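Local coordinates for Serine/threonine-protein kinase pelle (Drosophila melanogaster, PDB 1D2Z), which phosphorylates serine and threonine residues in the Toll receptor pathway of embryonic dorsoventral patterning and binds Tube through the death domain described here, at residues Q35-A40 with N63-I68; A82-K85 with N91-R94. All coordinates share one frame; numbering follows the deposited sequence.

Contact 1 of 2, residues Q35-A40 with N63-I68; sequences QQLATA and NEFLNI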
loop_
_atom_site.group_PDB
_atom_site.type_symbol
_atom_site.label_atom_id
_atom_site.label_comp_id
_atom_site.label_asym_id
_atom_site.label_seq_id
_atom_site.Cartn_x
_atom_site.Cartn_y
_atom_site.Cartn_z
ATOM N N GLN A 35 -1.629 11.088 16.812
ATOM C CA GLN A 35 -2.762 11.803 16.218
ATOM C C GLN A 35 -2.264 12.953 15.350
ATOM O O GLN A 35 -2.805 13.212 14.273
ATOM C CB GLN A 35 -3.722 12.297 17.317
ATOM C CG GLN A 35 -4.932 13.095 16.828
ATOM C CD GLN A 35 -5.867 12.304 15.910
ATOM O OE1 GLN A 35 -6.873 11.753 16.356
ATOM N NE2 GLN A 35 -5.552 12.280 14.617
ATOM N N GLN A 36 -1.195 13.604 15.794
ATOM C CA GLN A 36 -0.605 14.701 15.047
ATOM C C GLN A 36 0.004 14.150 13.748
ATOM O O GLN A 36 -0.133 14.755 12.683
ATOM C CB GLN A 36 0.463 15.391 15.900
ATOM C CG GLN A 36 0.875 16.757 15.409
ATOM C CD GLN A 36 1.783 17.479 16.391
ATOM O OE1 GLN A 36 1.635 17.349 17.609
ATOM N NE2 GLN A 36 2.728 18.247 15.864
ATOM N N LEU A 37 0.658 12.990 13.840
ATOM C CA LEU A 37 1.258 12.357 12.669
ATOM C C LEU A 37 0.162 11.973 11.667
ATOM O O LEU A 37 0.258 12.286 10.482
ATOM C CB LEU A 37 2.046 11.102 13.076
ATOM C CG LEU A 37 3.330 11.276 13.900
ATOM C CD1 LEU A 37 3.801 9.919 14.425
ATOM C CD2 LEU A 37 4.411 11.933 13.054
ATOM N N ALA A 38 -0.878 11.308 12.160
ATOM C CA ALA A 38 -1.994 10.863 11.332
ATOM C C ALA A 38 -2.700 12.028 10.649
ATOM O O ALA A 38 -3.031 11.953 9.467
ATOM C CB ALA A 38 -2.982 10.068 12.167
ATOM N N THR A 39 -2.901 13.113 11.388
ATOM C CA THR A 39 -3.567 14.288 10.831
ATOM C C THR A 39 -2.706 14.958 9.765
ATOM O O THR A 39 -3.208 15.335 8.703
ATOM C CB THR A 39 -3.937 15.314 11.931
ATOM O OG1 THR A 39 -4.833 14.700 12.864
ATOM C CG2 THR A 39 -4.617 16.546 11.317
ATOM N N ALA A 40 -1.403 15.047 10.033
ATOM C CA ALA A 40 -0.463 15.679 9.112
ATOM C C ALA A 40 -0.391 15.022 7.734
ATOM O O ALA A 40 -0.145 15.700 6.738
ATOM C CB ALA A 40 0.930 15.747 9.736
ATOM N N ASN A 63 3.975 2.867 16.179
ATOM C CA ASN A 63 4.359 1.716 15.357
ATOM C C ASN A 63 3.225 1.394 14.381
ATOM O O ASN A 63 3.465 1.047 13.223
ATOM C CB ASN A 63 4.653 0.487 16.220
ATOM C CG ASN A 63 5.036 -0.720 15.388
ATOM O OD1 ASN A 63 6.003 -0.678 14.623
ATOM N ND2 ASN A 63 4.265 -1.797 15.513
ATOM N N GLU A 64 1.989 1.510 14.864
ATOM C CA GLU A 64 0.819 1.247 14.034
ATOM C C GLU A 64 0.746 2.302 12.933
ATOM O O GLU A 64 0.387 1.999 11.799
ATOM C CB GLU A 64 -0.456 1.241 14.880
ATOM C CG GLU A 64 -1.682 0.711 14.128
ATOM C CD GLU A 64 -1.477 -0.698 13.580
ATOM O OE1 GLU A 64 -0.773 -1.508 14.220
ATOM O OE2 GLU A 64 -2.009 -0.992 12.494
ATOM N N PHE A 65 1.073 3.546 13.278
ATOM C CA PHE A 65 1.081 4.617 12.284
ATOM C C PHE A 65 2.102 4.252 11.195
ATOM O O PHE A 65 1.817 4.389 9.999
ATOM C CB PHE A 65 1.441 5.970 12.917
ATOM C CG PHE A 65 1.729 7.051 11.910
ATOM C CD1 PHE A 65 0.693 7.728 11.276
ATOM C CD2 PHE A 65 3.043 7.356 11.556
ATOM C CE1 PHE A 65 0.959 8.689 10.295
ATOM C CE2 PHE A 65 3.320 8.312 10.582
ATOM C CZ PHE A 65 2.272 8.981 9.945
ATOM N N LEU A 66 3.288 3.789 11.602
ATOM C CA LEU A 66 4.304 3.403 10.621
ATOM C C LEU A 66 3.828 2.216 9.786
ATOM O O LEU A 66 4.119 2.142 8.598
ATOM C CB LEU A 66 5.633 3.054 11.295
ATOM C CG LEU A 66 6.409 4.187 11.976
ATOM C CD1 LEU A 66 7.721 3.636 12.545
ATOM C CD2 LEU A 66 6.690 5.299 10.979
ATOM N N ASN A 67 3.116 1.284 10.420
ATOM C CA ASN A 67 2.590 0.107 9.722
ATOM C C ASN A 67 1.639 0.538 8.603
ATOM O O ASN A 67 1.696 0.013 7.492
ATOM C CB ASN A 67 1.846 -0.822 10.694
ATOM C CG ASN A 67 2.789 -1.694 11.531
ATOM O OD1 ASN A 67 3.953 -1.885 11.187
ATOM N ND2 ASN A 67 2.275 -2.230 12.630
ATOM N N ILE A 68 0.783 1.514 8.899
ATOM C CA ILE A 68 -0.182 2.013 7.920
ATOM C C ILE A 68 0.452 2.917 6.860
ATOM O O ILE A 68 0.412 2.614 5.665
ATOM C CB ILE A 68 -1.351 2.773 8.622
ATOM C CG1 ILE A 68 -2.136 1.806 9.514
ATOM C CG2 ILE A 68 -2.286 3.404 7.587
ATOM C CD1 ILE A 68 -3.096 2.474 10.485
#

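Contact 2 of 2, residues A82-K85 with N91-R94; sequences ALFK and NAMR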
loop_
_atom_site.group_PDB
_atom_site.type_symbol
_atom_site.label_atom_id
_atom_site.label_comp_id
_atom_site.label_asym_id
_atom_site.label_seq_id
_atom_site.Cartn_x
_atom_site.Cartn_y
_atom_site.Cartn_z
ATOM N N ALA A 82 11.311 14.018 6.667
ATOM C CA ALA A 82 10.652 15.263 6.269
ATOM C C ALA A 82 9.381 15.531 7.076
ATOM O O ALA A 82 9.078 16.685 7.405
ATOM C CB ALA A 82 10.333 15.243 4.771
ATOM N N LEU A 83 8.634 14.473 7.393
ATOM C CA LEU A 83 7.415 14.612 8.184
ATOM C C LEU A 83 7.778 15.102 9.578
ATOM O O LEU A 83 7.130 15.998 10.120
ATOM C CB LEU A 83 6.664 13.283 8.281
ATOM C CG LEU A 83 5.455 13.233 9.230
ATOM C CD1 LEU A 83 4.376 14.232 8.803
ATOM C CD2 LEU A 83 4.884 11.820 9.270
ATOM N N PHE A 84 8.798 14.486 10.169
ATOM C CA PHE A 84 9.255 14.879 11.496
ATOM C C PHE A 84 9.689 16.346 11.442
ATOM O O PHE A 84 9.358 17.135 12.329
ATOM C CB PHE A 84 10.436 14.006 11.940
ATOM C CG PHE A 84 10.074 12.572 12.217
ATOM C CD1 PHE A 84 8.781 12.223 12.605
ATOM C CD2 PHE A 84 11.043 11.572 12.131
ATOM C CE1 PHE A 84 8.461 10.897 12.910
ATOM C CE2 PHE A 84 10.735 10.246 12.435
ATOM C CZ PHE A 84 9.441 9.906 12.825
ATOM N N LYS A 85 10.393 16.705 10.371
ATOM C CA LYS A 85 10.879 18.070 10.188
ATOM C C LYS A 85 9.721 19.065 10.153
ATOM O O LYS A 85 9.783 20.118 10.794
ATOM C CB LYS A 85 11.707 18.180 8.904
ATOM C CG LYS A 85 12.318 19.559 8.670
ATOM C CD LYS A 85 13.106 19.603 7.370
ATOM C CE LYS A 85 13.728 20.983 7.126
ATOM N NZ LYS A 85 12.718 22.057 6.884
ATOM N N ASN A 91 14.145 15.473 17.840
ATOM C CA ASN A 91 14.746 14.290 18.444
ATOM C C ASN A 91 14.350 13.026 17.678
ATOM O O ASN A 91 15.078 12.039 17.690
ATOM C CB ASN A 91 14.401 14.187 19.928
ATOM C CG ASN A 91 15.303 15.062 20.787
ATOM O OD1 ASN A 91 16.529 14.969 20.713
ATOM N ND2 ASN A 91 14.698 15.918 21.601
ATOM N N ALA A 92 13.208 13.071 16.993
ATOM C CA ALA A 92 12.751 11.937 16.188
ATOM C C ALA A 92 13.660 11.869 14.958
ATOM O O ALA A 92 14.134 10.796 14.583
ATOM C CB ALA A 92 11.285 12.117 15.774
ATOM N N MET A 93 13.934 13.034 14.370
ATOM C CA MET A 93 14.822 13.141 13.211
ATOM C C MET A 93 16.218 12.606 13.559
ATOM O O MET A 93 16.837 11.893 12.769
ATOM C CB MET A 93 14.952 14.603 12.776
ATOM C CG MET A 93 13.677 15.219 12.233
ATOM S SD MET A 93 13.739 17.015 12.190
ATOM C CE MET A 93 14.809 17.278 10.830
ATOM N N ARG A 94 16.710 12.953 14.745
ATOM C CA ARG A 94 18.036 12.508 15.157
ATOM C C ARG A 94 18.114 10.989 15.269
ATOM O O ARG A 94 19.112 10.388 14.871
ATOM C CB ARG A 94 18.447 13.159 16.479
ATOM C CG ARG A 94 19.956 13.223 16.673
ATOM C CD ARG A 94 20.328 13.916 17.977
ATOM N NE ARG A 94 19.783 13.176 19.105
ATOM C CZ ARG A 94 20.376 12.134 19.680
ATOM N NH1 ARG A 94 21.563 11.705 19.263
ATOM N NH2 ARG A 94 19.714 11.439 20.586
#

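Contact 1 of 2, residues Q35-A40 with N63-I68
Leu37 of helix 34-40 lies over the ring of Phe65 from helix 61-73 in the buried interior of the death domain, a six-helix bundle. The two backbones stay apart, with 7.0 Å between Ala38 CA and Phe65 CA, and the aromatic ring bridges the distance. At the start of 35-40, on the outer side of the helix, Gln35 O takes the backbone N-H of Thr39 from one face of its carbonyl plane and the hydroxyl Thr39 OG1, at 2.9 Å, from the other. Two donors thus grip one helix carbonyl, and the threonine side chain is held against its own helix. Leu37 turns inward and is the main contributor from 35-40, against Phe65, which provides the whole of the other side. Its CB sits 3.8 Å from the centroid of the Phe65 ring and only 10° off the ring normal, a CH-pi contact over the middle of one face. Because CG of Leu37 stands anti to its carbonyl carbon (chi1 -68°), the branch continues across the same ring, and CD1 comes to 3.9 Å from Phe65 CD2. The two side chains cross at about a right angle. Ala38 adds a smaller contact, its CB 4.4 Å from Phe65 CD1. Ala40 packs on Leu83 of helix 77-86, which also touches Leu37 and Phe65; Phe65 also touches Val41 and Leu43, and its ring meets that of Trp69. Across the Tube interface, Asn67 O accepts a hydrogen bond from Asn29 ND2 of the Tube death domain, so helix 61-73 serves both core and complex. With Phe65 CG anti to the backbone N (chi1 169°), the ring reaches the main chain of helix 34-40, where CE1 lies 3.6 Å from Leu37 C.

Contact 2 of 2, residues A82-K85 with N91-R94
Phe84 and Met93 mark the closest approach of the backbones, their CA atoms 6.1 Å apart, where helix 77-86 meets helix 90-95 across the short turn joining these last two helices of the death-domain bundle. No hydrogen bond crosses between the segments; the contact is apolar packing. Ala92 places its methyl over the centre of one face of the Phe84 ring, with CB 3.7 Å from the centroid and 11° off the normal, a CH-pi contact. Phe84 CG lies anti to its carbonyl carbon (chi1 -69°), which turns the ring face to that methyl while CB remains beside Met93. There Phe84 CB meets Met93 CG at 3.5 Å. Beyond CG, the methionine sulfur SD rests 3.6 Å from Lys85 CA. A bend at chi3 (74°) then brings the terminal methyl against the lysine stem, Met93 CE to Lys85 CB 3.8 Å. Lys85 itself is extended until its last torsion, and its end leads away from 91-94 to a cation-pi contact with Tyr107. An alanine in place of Phe84 would probably leave the Ala92 methyl without its aromatic floor and open a gap between the two helices, although the CB beside Met93 would remain. Phe84 also packs on Leu24 and Leu28 of helix 18-31, and Ala92 shares Leu24, so three helices converge here. Leu83, one residue earlier, faces helices 34-40 and 61-73, while Ala82, Leu83 and Lys85 pack on the Tube death domain.

From the N terminus, helix 18-31 comes first and later backs contact 2. Contact 1 closes the longer loop: 22 residues, including helix 45-56, separate 35-40 from 63-68. The chain then passes from helix 61-73 through a short link to helix 77-86, and contact 2 closes a short connection of five residues to 91-94. The two are in series, neither nested nor crossed, with centres about 14 Å apart on opposite sides of the chain's centre. Leu83 joins them: its CD2 lies 3.8 Å from Leu37 CD2. Helix 77-86 thus ties helices 34-40 and 61-73 to helix 90-95 within one death domain.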